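Local coordinates for protein endoglucanase (PDB 2E4T) that hydrolyses internal beta-1,4-glucosidic bonds of cellulose and xyloglucan, the chain being the family 44 module of a larger multidomain cellulase, at residues T203-I208 and I258-D263; L214-K219 and K274-V279; V422-S427 and A434-V439. All coordinates share one frame; numbering follows the deposited sequence. Where two conformers were deposited one is given.

Contact 1: T203-I208 and I258-D263; sequences TAKELI and IDYYLD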
ATOM      1  N   THR A 203       3.642  15.113 -18.731  1.00  7.03           N
ATOM      2  CA  THR A 203       3.228  16.426 -18.274  1.00  6.87           C
ATOM      3  C   THR A 203       2.132  16.316 -17.214  1.00  6.48           C
ATOM      4  O   THR A 203       1.350  15.342 -17.187  1.00  7.01           O
ATOM      5  CB  THR A 203       2.763  17.307 -19.464  1.00  7.19           C
ATOM      6  OG1 THR A 203       1.614  16.701 -20.043  1.00  8.45           O
ATOM      7  CG2 THR A 203       3.868  17.514 -20.480  1.00  9.33           C
ATOM      8  N   ALA A 204       2.077  17.322 -16.357  1.00  6.41           N
ATOM      9  CA  ALA A 204       0.964  17.401 -15.424  1.00  6.82           C
ATOM     10  C   ALA A 204      -0.389  17.437 -16.176  1.00  6.53           C
ATOM     11  O   ALA A 204      -1.354  16.775 -15.764  1.00  7.10           O
ATOM     12  CB  ALA A 204       1.135  18.629 -14.534  1.00  7.64           C
ATOM     13  N   LYS A 205      -0.447  18.199 -17.266  1.00  7.11           N
ATOM     14  CA  LYS A 205      -1.703  18.284 -18.024  1.00  7.46           C
ATOM     15  C   LYS A 205      -2.092  16.913 -18.600  1.00  6.87           C
ATOM     16  O   LYS A 205      -3.281  16.544 -18.538  1.00  7.20           O
ATOM     17  CB  LYS A 205      -1.598  19.305 -19.152  1.00  8.44           C
ATOM     18  CG  LYS A 205      -1.632  20.741 -18.647  1.00  9.44           C
ATOM     19  CD  LYS A 205      -1.627  21.752 -19.803  1.00 12.22           C
ATOM     20  CE  LYS A 205      -0.463  21.660 -20.782  1.00 12.25           C
ATOM     21  NZ  LYS A 205       0.862  21.862 -20.130  1.00 10.78           N
ATOM     22  N   GLU A 206      -1.151  16.163 -19.170  1.00  7.29           N
ATOM     23  CA  GLU A 206      -1.508  14.867 -19.726  1.00  6.88           C
ATOM     24  C   GLU A 206      -2.001  13.947 -18.599  1.00  6.46           C
ATOM     25  O   GLU A 206      -2.966  13.194 -18.782  1.00  6.87           O
ATOM     26  CB  GLU A 206      -0.292  14.227 -20.436  1.00  8.48           C
ATOM     27  CG  GLU A 206      -0.573  12.809 -20.926  1.00 10.77           C
ATOM     28  CD  GLU A 206       0.533  12.053 -21.627  0.70  7.85           C
ATOM     29  OE1 GLU A 206       1.151  12.581 -22.568  0.70  8.93           O
ATOM     30  OE2 GLU A 206       0.829  10.947 -21.145  0.70 10.21           O
ATOM     31  N   LEU A 207      -1.285  13.951 -17.458  1.00  6.56           N
ATOM     32  CA  LEU A 207      -1.686  13.022 -16.398  1.00  6.41           C
ATOM     33  C   LEU A 207      -3.111  13.318 -15.930  1.00  6.41           C
ATOM     34  O   LEU A 207      -3.907  12.373 -15.724  1.00  6.61           O
ATOM     35  CB  LEU A 207      -0.668  13.068 -15.246  1.00  6.63           C
ATOM     36  CG  LEU A 207      -0.933  12.049 -14.158  1.00  6.66           C
ATOM     37  CD1 LEU A 207      -1.027  10.621 -14.685  1.00  7.02           C
ATOM     38  CD2 LEU A 207       0.188  12.149 -13.127  1.00  7.40           C
ATOM     39  N   ILE A 208      -3.454  14.601 -15.741  1.00  6.63           N
ATOM     40  CA  ILE A 208      -4.856  14.890 -15.341  1.00  6.83           C
ATOM     41  C   ILE A 208      -5.830  14.479 -16.405  1.00  6.34           C
ATOM     42  O   ILE A 208      -6.873  13.868 -16.103  1.00  7.12           O
ATOM     43  CB  ILE A 208      -5.026  16.410 -14.991  1.00  7.73           C
ATOM     44  CG1 ILE A 208      -4.198  16.814 -13.807  1.00  9.56           C
ATOM     45  CG2 ILE A 208      -6.480  16.751 -14.807  1.00  8.52           C
ATOM     46  CD1 ILE A 208      -4.394  16.075 -12.607  1.00 11.58           C
ATOM     47  N   ILE A 258       1.108  17.092  -5.345  1.00  5.98           N
ATOM     48  CA  ILE A 258      -0.046  16.475  -4.671  1.00  5.42           C
ATOM     49  C   ILE A 258      -1.234  17.409  -4.637  1.00  5.65           C
ATOM     50  O   ILE A 258      -2.384  17.002  -4.905  1.00  6.14           O
ATOM     51  CB  ILE A 258       0.369  16.127  -3.212  1.00  5.93           C
ATOM     52  CG1 ILE A 258       1.478  15.051  -3.173  1.00  6.02           C
ATOM     53  CG2 ILE A 258      -0.840  15.734  -2.384  1.00  6.47           C
ATOM     54  CD1 ILE A 258       1.076  13.694  -3.708  1.00  7.32           C
ATOM     55  N   ASP A 259      -1.006  18.702  -4.298  1.00  5.95           N
ATOM     56  CA  ASP A 259      -2.137  19.651  -4.220  1.00  6.38           C
ATOM     57  C   ASP A 259      -2.761  19.904  -5.573  1.00  6.25           C
ATOM     58  O   ASP A 259      -3.994  20.029  -5.689  1.00  6.97           O
ATOM     59  CB  ASP A 259      -1.642  20.985  -3.654  1.00  6.49           C
ATOM     60  CG  ASP A 259      -1.292  20.901  -2.166  1.00  7.03           C
ATOM     61  OD1 ASP A 259      -1.726  19.949  -1.495  1.00  7.98           O
ATOM     62  OD2 ASP A 259      -0.617  21.867  -1.695  1.00  8.11           O
ATOM     63  N   TYR A 260      -1.922  20.058  -6.615  1.00  6.27           N
ATOM     64  CA  TYR A 260      -2.424  20.241  -7.981  1.00  6.41           C
ATOM     65  C   TYR A 260      -3.301  19.044  -8.384  1.00  6.10           C
ATOM     66  O   TYR A 260      -4.405  19.204  -8.939  1.00  6.44           O
ATOM     67  CB  TYR A 260      -1.253  20.402  -8.929  1.00  6.84           C
ATOM     68  CG  TYR A 260      -1.625  20.430 -10.401  1.00  6.86           C
ATOM     69  CD1 TYR A 260      -1.810  21.643 -11.069  1.00  7.54           C
ATOM     70  CD2 TYR A 260      -1.713  19.260 -11.129  1.00  6.94           C
ATOM     71  CE1 TYR A 260      -2.078  21.684 -12.426  1.00  8.04           C
ATOM     72  CE2 TYR A 260      -1.991  19.284 -12.501  1.00  8.09           C
ATOM     73  CZ  TYR A 260      -2.156  20.503 -13.139  1.00  7.92           C
ATOM     74  OH  TYR A 260      -2.370  20.487 -14.510  1.00  9.42           O
ATOM     75  N   TYR A 261      -2.792  17.826  -8.123  1.00  6.09           N
ATOM     76  CA  TYR A 261      -3.555  16.637  -8.535  1.00  5.70           C
ATOM     77  C   TYR A 261      -4.895  16.594  -7.845  1.00  5.58           C
ATOM     78  O   TYR A 261      -5.945  16.383  -8.476  1.00  6.07           O
ATOM     79  CB  TYR A 261      -2.709  15.379  -8.193  1.00  5.93           C
ATOM     80  CG  TYR A 261      -3.319  14.107  -8.631  1.00  5.71           C
ATOM     81  CD1 TYR A 261      -3.266  13.704  -9.962  1.00  6.32           C
ATOM     82  CD2 TYR A 261      -3.960  13.249  -7.715  1.00  5.97           C
ATOM     83  CE1 TYR A 261      -3.800  12.504 -10.397  1.00  6.21           C
ATOM     84  CE2 TYR A 261      -4.490  12.032  -8.153  1.00  6.26           C
ATOM     85  CZ  TYR A 261      -4.382  11.641  -9.447  1.00  6.19           C
ATOM     86  OH  TYR A 261      -4.869  10.396  -9.801  1.00  6.86           O
ATOM     87  N   LEU A 262      -4.901  16.806  -6.523  1.00  5.75           N
ATOM     88  CA  LEU A 262      -6.174  16.786  -5.790  1.00  5.87           C
ATOM     89  C   LEU A 262      -7.112  17.880  -6.309  1.00  6.25           C
ATOM     90  O   LEU A 262      -8.310  17.632  -6.508  1.00  6.63           O
ATOM     91  CB  LEU A 262      -5.889  16.976  -4.288  1.00  5.87           C
ATOM     92  CG  LEU A 262      -5.221  15.778  -3.622  1.00  6.12           C
ATOM     93  CD1 LEU A 262      -4.631  16.228  -2.294  1.00  6.69           C
ATOM     94  CD2 LEU A 262      -6.204  14.626  -3.433  1.00  6.80           C
ATOM     95  N   ASP A 263      -6.584  19.100  -6.487  1.00  6.30           N
ATOM     96  CA  ASP A 263      -7.413  20.222  -6.870  1.00  6.60           C
ATOM     97  C   ASP A 263      -8.009  19.981  -8.276  1.00  6.80           C
ATOM     98  O   ASP A 263      -9.214  20.269  -8.502  1.00  7.35           O
ATOM     99  CB  ASP A 263      -6.576  21.502  -6.868  1.00  7.64           C
ATOM    100  CG  ASP A 263      -7.402  22.766  -6.999  1.00  8.19           C
ATOM    101  OD1 ASP A 263      -8.443  22.891  -6.346  1.00 10.29           O
ATOM    102  OD2 ASP A 263      -6.947  23.705  -7.677  1.00 10.88           O
TER
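Helix 204-208 and helix 258-263 point broadly the same way, their N-to-C directions 39° apart, and their axes come no nearer than 11.0 Å; I208 and Y261 mark the closest backbone approach. Two tyrosines of the second helix bridge this spacing. Y260 has CG anti to its backbone N (chi1 173°), which carries the ring across to the first turn of the other helix, where CE2 lies 3.8 Å from A204 CB and 3.6 Å from I208 CG1. Both aliphatic groups approach that ring obliquely. I208 sets CG1 beside its backbone N (chi1 -63°), and the chain then continues to CD1, which rests 3.7 Å from Y261 CD1, so one isoleucine wedges between the two rings. The Y260 hydroxyl end passes over the backbone of A204 and K205, but its hydrogen bond is made with E250. K205 likewise sends its ammonium group outside the pair, to a salt bridge with D246. At the start of the helix, T203 is the N-cap: its OG1 accepts from E206 N at 2.9 Å, holding the turn that presents A204. Both helices belong to the outer layer of the TIM barrel and follow one another around it, with strand 226-232 between them in sequence; P230 of that strand touches Y261. No hydrogen bond crosses between the two segments. Cohesion here therefore comes from apolar contact between aliphatic carbons and tyrosine rings, while the polar ends are satisfied by residues beyond the interface.

Contact 2: L214-K219 and K274-V279; sequences LSKAVK and KRLLDV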
ATOM      1  N   LEU A 214     -10.039   8.229 -17.883  1.00  5.85           N
ATOM      2  CA  LEU A 214     -10.110   6.821 -17.503  1.00  5.87           C
ATOM      3  C   LEU A 214     -11.118   6.633 -16.374  1.00  5.66           C
ATOM      4  O   LEU A 214     -11.920   5.678 -16.390  1.00  6.06           O
ATOM      5  CB  LEU A 214      -8.711   6.301 -17.159  1.00  5.98           C
ATOM      6  CG  LEU A 214      -8.670   4.871 -16.654  1.00  6.26           C
ATOM      7  CD1 LEU A 214      -9.330   3.894 -17.645  1.00  6.88           C
ATOM      8  CD2 LEU A 214      -7.210   4.436 -16.451  1.00  8.36           C
ATOM      9  N   SER A 215     -11.095   7.510 -15.378  1.00  5.87           N
ATOM     10  CA  SER A 215     -12.039   7.385 -14.283  1.00  5.66           C
ATOM     11  C   SER A 215     -13.486   7.423 -14.785  1.00  5.59           C
ATOM     12  O   SER A 215     -14.339   6.603 -14.411  1.00  6.60           O
ATOM     13  CB  SER A 215     -11.810   8.488 -13.261  1.00  6.15           C
ATOM     14  OG  SER A 215     -12.756   8.324 -12.227  1.00  6.93           O
ATOM     15  N   LYS A 216     -13.803   8.405 -15.664  1.00  5.75           N
ATOM     16  CA  LYS A 216     -15.150   8.471 -16.242  1.00  6.43           C
ATOM     17  C   LYS A 216     -15.513   7.175 -16.929  1.00  6.30           C
ATOM     18  O   LYS A 216     -16.643   6.671 -16.789  1.00  6.93           O
ATOM     19  CB  LYS A 216     -15.272   9.632 -17.225  1.00  7.09           C
ATOM     20  CG  LYS A 216     -15.298  10.983 -16.588  1.00  7.62           C
ATOM     21  CD  LYS A 216     -15.119  12.099 -17.631  1.00  9.40           C
ATOM     22  CE  LYS A 216     -15.211  13.484 -17.075  0.50  7.21           C
ATOM     23  NZ  LYS A 216     -14.894  14.527 -18.093  0.50  9.84           N
ATOM     24  N   ALA A 217     -14.590   6.632 -17.723  1.00  6.39           N
ATOM     25  CA  ALA A 217     -14.877   5.438 -18.479  1.00  6.54           C
ATOM     26  C   ALA A 217     -15.189   4.248 -17.561  1.00  6.12           C
ATOM     27  O   ALA A 217     -16.109   3.456 -17.818  1.00  7.04           O
ATOM     28  CB  ALA A 217     -13.659   5.105 -19.374  1.00  7.74           C
ATOM     29  N   VAL A 218     -14.376   4.097 -16.509  1.00  6.13           N
ATOM     30  CA  VAL A 218     -14.578   2.999 -15.554  1.00  6.16           C
ATOM     31  C   VAL A 218     -15.912   3.156 -14.834  1.00  6.17           C
ATOM     32  O   VAL A 218     -16.663   2.183 -14.686  1.00  6.70           O
ATOM     33  CB  VAL A 218     -13.411   2.972 -14.521  1.00  6.33           C
ATOM     34  CG1 VAL A 218     -13.719   1.978 -13.386  1.00  7.23           C
ATOM     35  CG2 VAL A 218     -12.120   2.649 -15.197  1.00  7.56           C
ATOM     36  N   LYS A 219     -16.192   4.373 -14.351  1.00  6.20           N
ATOM     37  CA  LYS A 219     -17.393   4.581 -13.516  1.00  6.92           C
ATOM     38  C   LYS A 219     -18.686   4.460 -14.308  1.00  6.85           C
ATOM     39  O   LYS A 219     -19.724   4.212 -13.699  1.00  7.75           O
ATOM     40  CB  LYS A 219     -17.273   5.878 -12.748  1.00  8.00           C
ATOM     41  CG  LYS A 219     -16.181   5.690 -11.662  1.00  9.42           C
ATOM     42  CD  LYS A 219     -15.978   6.921 -10.832  1.00 12.75           C
ATOM     43  CE  LYS A 219     -15.048   6.694  -9.699  1.00 10.86           C
ATOM     44  NZ  LYS A 219     -15.564   6.303  -8.431  1.00 14.64           N
ATOM     45  N   LYS A 274     -19.789  13.887 -10.222  1.00  8.85           N
ATOM     46  CA  LYS A 274     -19.564  12.746  -9.353  1.00  9.80           C
ATOM     47  C   LYS A 274     -18.072  12.654  -9.049  1.00  7.83           C
ATOM     48  O   LYS A 274     -17.248  13.175  -9.796  1.00  8.08           O
ATOM     49  CB  LYS A 274     -20.002  11.426  -9.960  1.00 12.06           C
ATOM     50  CG  LYS A 274     -19.270  11.020 -11.143  1.00 12.50           C
ATOM     51  CD  LYS A 274     -20.158   9.935 -11.718  1.00 14.48           C
ATOM     52  CE  LYS A 274     -19.473   9.435 -12.914  1.00 17.41           C
ATOM     53  NZ  LYS A 274     -20.390   8.644 -13.841  1.00 13.81           N
ATOM     54  N   ARG A 275     -17.743  11.955  -7.958  1.00  7.86           N
ATOM     55  CA  ARG A 275     -16.371  11.811  -7.558  1.00  6.93           C
ATOM     56  C   ARG A 275     -15.597  10.972  -8.570  1.00  6.56           C
ATOM     57  O   ARG A 275     -15.977   9.822  -8.864  1.00  7.60           O
ATOM     58  CB  ARG A 275     -16.329  11.150  -6.180  1.00  7.49           C
ATOM     59  CG  ARG A 275     -14.915  10.787  -5.726  1.00  6.90           C
ATOM     60  CD  ARG A 275     -14.919  10.304  -4.239  1.00  7.05           C
ATOM     61  NE  ARG A 275     -15.127  11.401  -3.295  1.00  7.45           N
ATOM     62  CZ  ARG A 275     -14.139  12.158  -2.806  1.00  7.37           C
ATOM     63  NH1 ARG A 275     -12.865  12.014  -3.249  1.00  6.95           N
ATOM     64  NH2 ARG A 275     -14.429  13.054  -1.856  1.00  8.49           N
ATOM     65  N   LEU A 276     -14.460  11.495  -9.047  1.00  6.47           N
ATOM     66  CA  LEU A 276     -13.652  10.781 -10.028  1.00  6.24           C
ATOM     67  C   LEU A 276     -12.336  10.279  -9.438  1.00  6.31           C
ATOM     68  O   LEU A 276     -11.646   9.461 -10.080  1.00  7.54           O
ATOM     69  CB  LEU A 276     -13.342  11.668 -11.259  1.00  6.80           C
ATOM     70  CG  LEU A 276     -14.601  12.056 -12.029  1.00  6.96           C
ATOM     71  CD1 LEU A 276     -14.202  12.985 -13.175  1.00  8.47           C
ATOM     72  CD2 LEU A 276     -15.346  10.856 -12.591  1.00  8.35           C
ATOM     73  N   LEU A 277     -11.929  10.764  -8.262  1.00  5.95           N
ATOM     74  CA  LEU A 277     -10.757  10.238  -7.561  1.00  5.69           C
ATOM     75  C   LEU A 277     -11.260   9.770  -6.195  1.00  5.46           C
ATOM     76  O   LEU A 277     -11.742  10.601  -5.418  1.00  6.42           O
ATOM     77  CB  LEU A 277      -9.703  11.307  -7.343  1.00  6.01           C
ATOM     78  CG  LEU A 277      -8.461  10.866  -6.566  1.00  6.09           C
ATOM     79  CD1 LEU A 277      -7.643   9.817  -7.336  1.00  6.67           C
ATOM     80  CD2 LEU A 277      -7.644  12.027  -6.127  1.00  6.66           C
ATOM     81  N   ASP A 278     -11.130   8.469  -5.919  1.00  5.45           N
ATOM     82  CA  ASP A 278     -11.535   7.963  -4.613  1.00  5.57           C
ATOM     83  C   ASP A 278     -10.377   7.901  -3.627  1.00  5.16           C
ATOM     84  O   ASP A 278     -10.586   8.124  -2.413  1.00  5.70           O
ATOM     85  CB  ASP A 278     -12.181   6.594  -4.752  1.00  6.11           C
ATOM     86  CG  ASP A 278     -13.456   6.694  -5.548  1.00  6.25           C
ATOM     87  OD1 ASP A 278     -14.491   7.086  -4.939  1.00  9.12           O
ATOM     88  OD2 ASP A 278     -13.416   6.418  -6.772  1.00  6.45           O
ATOM     89  N   VAL A 279      -9.184   7.572  -4.121  1.00  5.35           N
ATOM     90  CA  VAL A 279      -8.063   7.274  -3.256  1.00  5.14           C
ATOM     91  C   VAL A 279      -6.789   7.887  -3.848  1.00  5.04           C
ATOM     92  O   VAL A 279      -6.405   7.562  -4.968  1.00  5.97           O
ATOM     93  CB  VAL A 279      -7.857   5.758  -3.069  1.00  5.24           C
ATOM     94  CG1 VAL A 279      -6.842   5.517  -1.976  1.00  5.86           C
ATOM     95  CG2 VAL A 279      -9.168   5.039  -2.764  1.00  5.58           C
TER
HETATM   96  O   HOH W   1     -18.468   8.492 -15.721  1.00 14.37           O
HETATM   97  O   HOH W   2     -18.050   8.163  -8.157  1.00 15.99           O
HETATM   98  O   HOH W   3     -20.999   6.384 -12.380  1.00 20.13           O
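S215 and K219, on one face of helix 204-221, grip the loop that carries the chain from helix 257-272 into strand 279-284, an alpha-to-beta connection of the TIM barrel. The closest backbone approach is S215 to L276, 5.7 Å between their CA atoms. The S215 hydroxyl donates to L276 O at 2.7 Å, in the carbonyl plane and on a lone pair, with a C=O...OG angle of 118°. Just beside this bond the L276 side chain lies against the helix, CD2 reaching K216 CG at 4.0 Å, the two chains crossing at a slant. K219 is the other tight point. Its chain runs extended past R275 O and turns only at the last torsion (chi4 -92°), a bend that brings NZ within 2.7 Å of D278 OD2 in a salt bridge, on the syn lone pair of the carboxylate. A225 O also accepts from this ammonium group and I227 N donates to the same carboxylate oxygen, so the charge pair is tied to the start of strand 226-232. Within the loop, R275 NH1 donates to L277 O, which lies in the guanidinium plane.

The outer side is looser and wet. K274 extends its exposed chain across to the helix, touching K219 CB with CE at a loose 4.2 Å, and meets the helix backbone only through water: its NZ donates to water 1, which donates to K216 O, and to water 3, which donates to K219 O. Water 2 links the two sides of the contact, accepting from K219 NZ and donating to R275 O at 2.7 Å.

Contact 3: V422-S427 and A434-V439; sequences VKCETS and AYASIV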
ATOM      1  N   VAL A 422      -8.205   3.124  19.568  1.00  6.11           N
ATOM      2  CA  VAL A 422      -8.505   3.887  20.753  1.00  6.32           C
ATOM      3  C   VAL A 422      -7.224   4.553  21.255  1.00  6.85           C
ATOM      4  O   VAL A 422      -6.073   4.119  20.925  1.00  7.32           O
ATOM      5  CB  VAL A 422      -9.172   3.078  21.878  1.00  6.94           C
ATOM      6  CG1 VAL A 422     -10.403   2.398  21.349  1.00  7.69           C
ATOM      7  CG2 VAL A 422      -8.215   2.066  22.499  1.00  7.72           C
ATOM      8  N   LYS A 423      -7.387   5.563  22.118  1.00  6.83           N
ATOM      9  CA  LYS A 423      -6.245   6.324  22.593  1.00  7.16           C
ATOM     10  C   LYS A 423      -5.253   5.436  23.374  1.00  7.03           C
ATOM     11  O   LYS A 423      -5.639   4.732  24.322  1.00  7.61           O
ATOM     12  CB  LYS A 423      -6.753   7.456  23.525  1.00  8.19           C
ATOM     13  CG  LYS A 423      -5.642   8.370  24.017  1.00 10.06           C
ATOM     14  CD  LYS A 423      -6.255   9.553  24.812  1.00 11.31           C
ATOM     15  CE  LYS A 423      -5.165  10.581  25.204  1.00 13.05           C
ATOM     16  NZ  LYS A 423      -4.508  11.174  23.970  1.00 15.49           N
ATOM     17  N   CYS A 424      -3.963   5.552  23.004  1.00  7.51           N
ATOM     18  CA  CYS A 424      -2.929   4.711  23.614  1.00  7.34           C
ATOM     19  C   CYS A 424      -1.618   5.494  23.480  1.00  7.49           C
ATOM     20  O   CYS A 424      -1.117   5.663  22.363  1.00  9.17           O
ATOM     21  CB  CYS A 424      -2.830   3.372  22.886  1.00  7.99           C
ATOM     22  SG  CYS A 424      -1.526   2.298  23.464  1.00  8.51           S
ATOM     23  N   GLU A 425      -1.108   5.999  24.598  1.00  8.86           N
ATOM     24  CA  GLU A 425       0.054   6.877  24.614  1.00  8.99           C
ATOM     25  C   GLU A 425       1.208   6.186  25.312  1.00  8.83           C
ATOM     26  O   GLU A 425       0.993   5.562  26.340  1.00 11.94           O
ATOM     27  CB  GLU A 425      -0.293   8.199  25.306  1.00 10.86           C
ATOM     28  CG  GLU A 425      -1.530   8.937  24.748  1.00 12.38           C
ATOM     29  CD  GLU A 425      -1.435   9.324  23.311  1.00 14.09           C
ATOM     30  OE1 GLU A 425      -0.320   9.446  22.758  1.00 15.06           O
ATOM     31  OE2 GLU A 425      -2.510   9.538  22.683  1.00 16.46           O
ATOM     32  N   THR A 426       2.413   6.328  24.782  1.00 10.37           N
ATOM     33  CA  THR A 426       3.652   5.841  25.411  1.00  9.38           C
ATOM     34  C   THR A 426       4.445   7.053  25.892  1.00  9.69           C
ATOM     35  O   THR A 426       4.515   8.083  25.163  1.00 10.79           O
ATOM     36  CB  THR A 426       4.508   4.980  24.487  1.00  9.83           C
ATOM     37  OG1 THR A 426       4.857   5.527  23.191  1.00 14.64           O
ATOM     38  CG2 THR A 426       5.654   4.592  25.251  1.00  7.26           C
ATOM     39  N   SER A 427       5.142   6.925  27.046  1.00  8.36           N
ATOM     40  CA  SER A 427       6.014   7.992  27.549  1.00  8.73           C
ATOM     41  C   SER A 427       7.357   8.017  26.823  1.00  8.28           C
ATOM     42  O   SER A 427       8.160   8.923  27.080  1.00 10.03           O
ATOM     43  CB  SER A 427       6.240   7.837  29.058  1.00  9.18           C
ATOM     44  OG  SER A 427       6.923   6.638  29.334  1.00  8.97           O
ATOM     45  N   ALA A 434       3.152   1.690  20.818  1.00  6.85           N
ATOM     46  CA  ALA A 434       2.025   0.935  21.303  1.00  6.81           C
ATOM     47  C   ALA A 434       0.784   1.433  20.591  1.00  6.11           C
ATOM     48  O   ALA A 434       0.568   2.637  20.465  1.00  7.55           O
ATOM     49  CB  ALA A 434       1.874   1.053  22.853  1.00  8.63           C
ATOM     50  N   TYR A 435      -0.034   0.463  20.150  1.00  5.58           N
ATOM     51  CA  TYR A 435      -1.296   0.750  19.484  1.00  5.51           C
ATOM     52  C   TYR A 435      -2.383  -0.065  20.138  1.00  5.40           C
ATOM     53  O   TYR A 435      -2.175  -1.240  20.446  1.00  7.02           O
ATOM     54  CB  TYR A 435      -1.224   0.356  17.964  1.00  6.17           C
ATOM     55  CG  TYR A 435      -0.068   1.030  17.297  1.00  5.91           C
ATOM     56  CD1 TYR A 435      -0.166   2.368  16.886  1.00  6.82           C
ATOM     57  CD2 TYR A 435       1.189   0.405  17.149  1.00  5.93           C
ATOM     58  CE1 TYR A 435       0.906   3.041  16.353  1.00  7.35           C
ATOM     59  CE2 TYR A 435       2.279   1.070  16.638  1.00  6.35           C
ATOM     60  CZ  TYR A 435       2.147   2.397  16.271  1.00  6.45           C
ATOM     61  OH  TYR A 435       3.216   3.147  15.792  1.00  7.63           O
ATOM     62  N   ALA A 436      -3.575   0.525  20.321  1.00  5.65           N
ATOM     63  CA  ALA A 436      -4.651  -0.182  20.987  1.00  5.84           C
ATOM     64  C   ALA A 436      -5.933  -0.099  20.125  1.00  5.51           C
ATOM     65  O   ALA A 436      -6.138   0.879  19.397  1.00  6.35           O
ATOM     66  CB  ALA A 436      -4.937   0.396  22.376  1.00  7.29           C
ATOM     67  N   SER A 437      -6.740  -1.155  20.258  1.00  5.55           N
ATOM     68  CA  SER A 437      -7.982  -1.176  19.511  1.00  5.52           C
ATOM     69  C   SER A 437      -8.999  -2.053  20.246  1.00  5.55           C
ATOM     70  O   SER A 437      -8.693  -2.898  21.094  1.00  5.97           O
ATOM     71  CB  SER A 437      -7.769  -1.759  18.106  1.00  5.73           C
ATOM     72  OG  SER A 437      -7.273  -3.097  18.201  1.00  6.11           O
ATOM     73  N   ILE A 438     -10.252  -1.815  19.842  1.00  5.85           N
ATOM     74  CA  ILE A 438     -11.406  -2.618  20.274  1.00  6.35           C
ATOM     75  C   ILE A 438     -12.127  -3.093  19.006  1.00  6.13           C
ATOM     76  O   ILE A 438     -11.745  -2.782  17.881  1.00  6.48           O
ATOM     77  CB  ILE A 438     -12.319  -1.813  21.227  1.00  6.47           C
ATOM     78  CG1 ILE A 438     -12.945  -0.617  20.506  1.00  6.97           C
ATOM     79  CG2 ILE A 438     -11.527  -1.438  22.474  1.00  7.33           C
ATOM     80  CD1 ILE A 438     -13.923   0.190  21.389  1.00  8.43           C
ATOM     81  N   VAL A 439     -13.224  -3.852  19.200  1.00  7.54           N
ATOM     82  CA  VAL A 439     -13.992  -4.401  18.107  1.00  7.36           C
ATOM     83  C   VAL A 439     -15.301  -3.625  18.011  1.00  7.47           C
ATOM     84  O   VAL A 439     -16.124  -3.664  18.943  1.00  7.99           O
ATOM     85  CB  VAL A 439     -14.249  -5.880  18.292  1.00  8.85           C
ATOM     86  CG1 VAL A 439     -15.071  -6.453  17.123  1.00 10.70           C
ATOM     87  CG2 VAL A 439     -12.915  -6.632  18.467  1.00 11.36           C
TER
HETATM   88  O   HOH W   4      -3.858   3.299  19.433  1.00  6.88           O
HETATM   89  O   HOH W   5      -1.355   4.578  19.846  1.00  8.88           O
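This is the pairing of neighbouring strands in a beta hairpin, 420-426 with 432-439, inside the large sheet of the beta domain that accompanies the TIM barrel; V422 and C424 face A434, A436 and I438 across it. The strands run antiparallel at 159°, and their axes approach to 6.0 Å. One direct backbone bond joins the segments: V422 N donates to A436 O at 3.1 Å, from above the carbonyl plane. Farther along, water stands between the backbones. Water 4 accepts from A436 N and lies 2.8 Å from V422 O, while water 5 sits within hydrogen-bonding distance of both C424 O and A434 O. On one face the side chains mesh: A436 CB is touched by V422 CG2 and, at 3.7 Å, by C424 CB. C424 has SG anti to the backbone N (chi1 176°), which lays the sulfur against A434 CB, also 3.7 Å away. V422 CG1 meets I438 CG1 at 4.0 Å, the two branched chains crossing at about a right angle. Strand 8-22 borders 420-426 on its other side; K423 forms salt bridges with E425 of its own strand and with E19 of that neighbour. Strand 442-452 lies beyond 432-439. The chemistry implies a hairpin whose buried face is held by contacts between alanine, cysteine, valine and isoleucine side chains, with ordered water taking over part of the backbone pairing between the spread strands.

Overall arrangement
Contacts 1 and 2 are consecutive levels of one barrel wall: both use helix 204-221, and they meet where L277 CD2 packs 3.7 Å from Y261 CE2. Contact 1 is buried and apolar, helix against helix, whereas contact 2, nearer the helix's C-terminal end, combines a salt bridge and a serine-to-carbonyl hydrogen bond with a watery outer edge. Contact 3 belongs to the beta domain, its nearest atoms about 20 Å from contact 2 and about 22 Å from contact 1. All its touching residues are buried, yet, like contact 2, it contains ordered water; in contact 3 water bridges backbone to backbone, while in contact 2 it joins lysines to carbonyls.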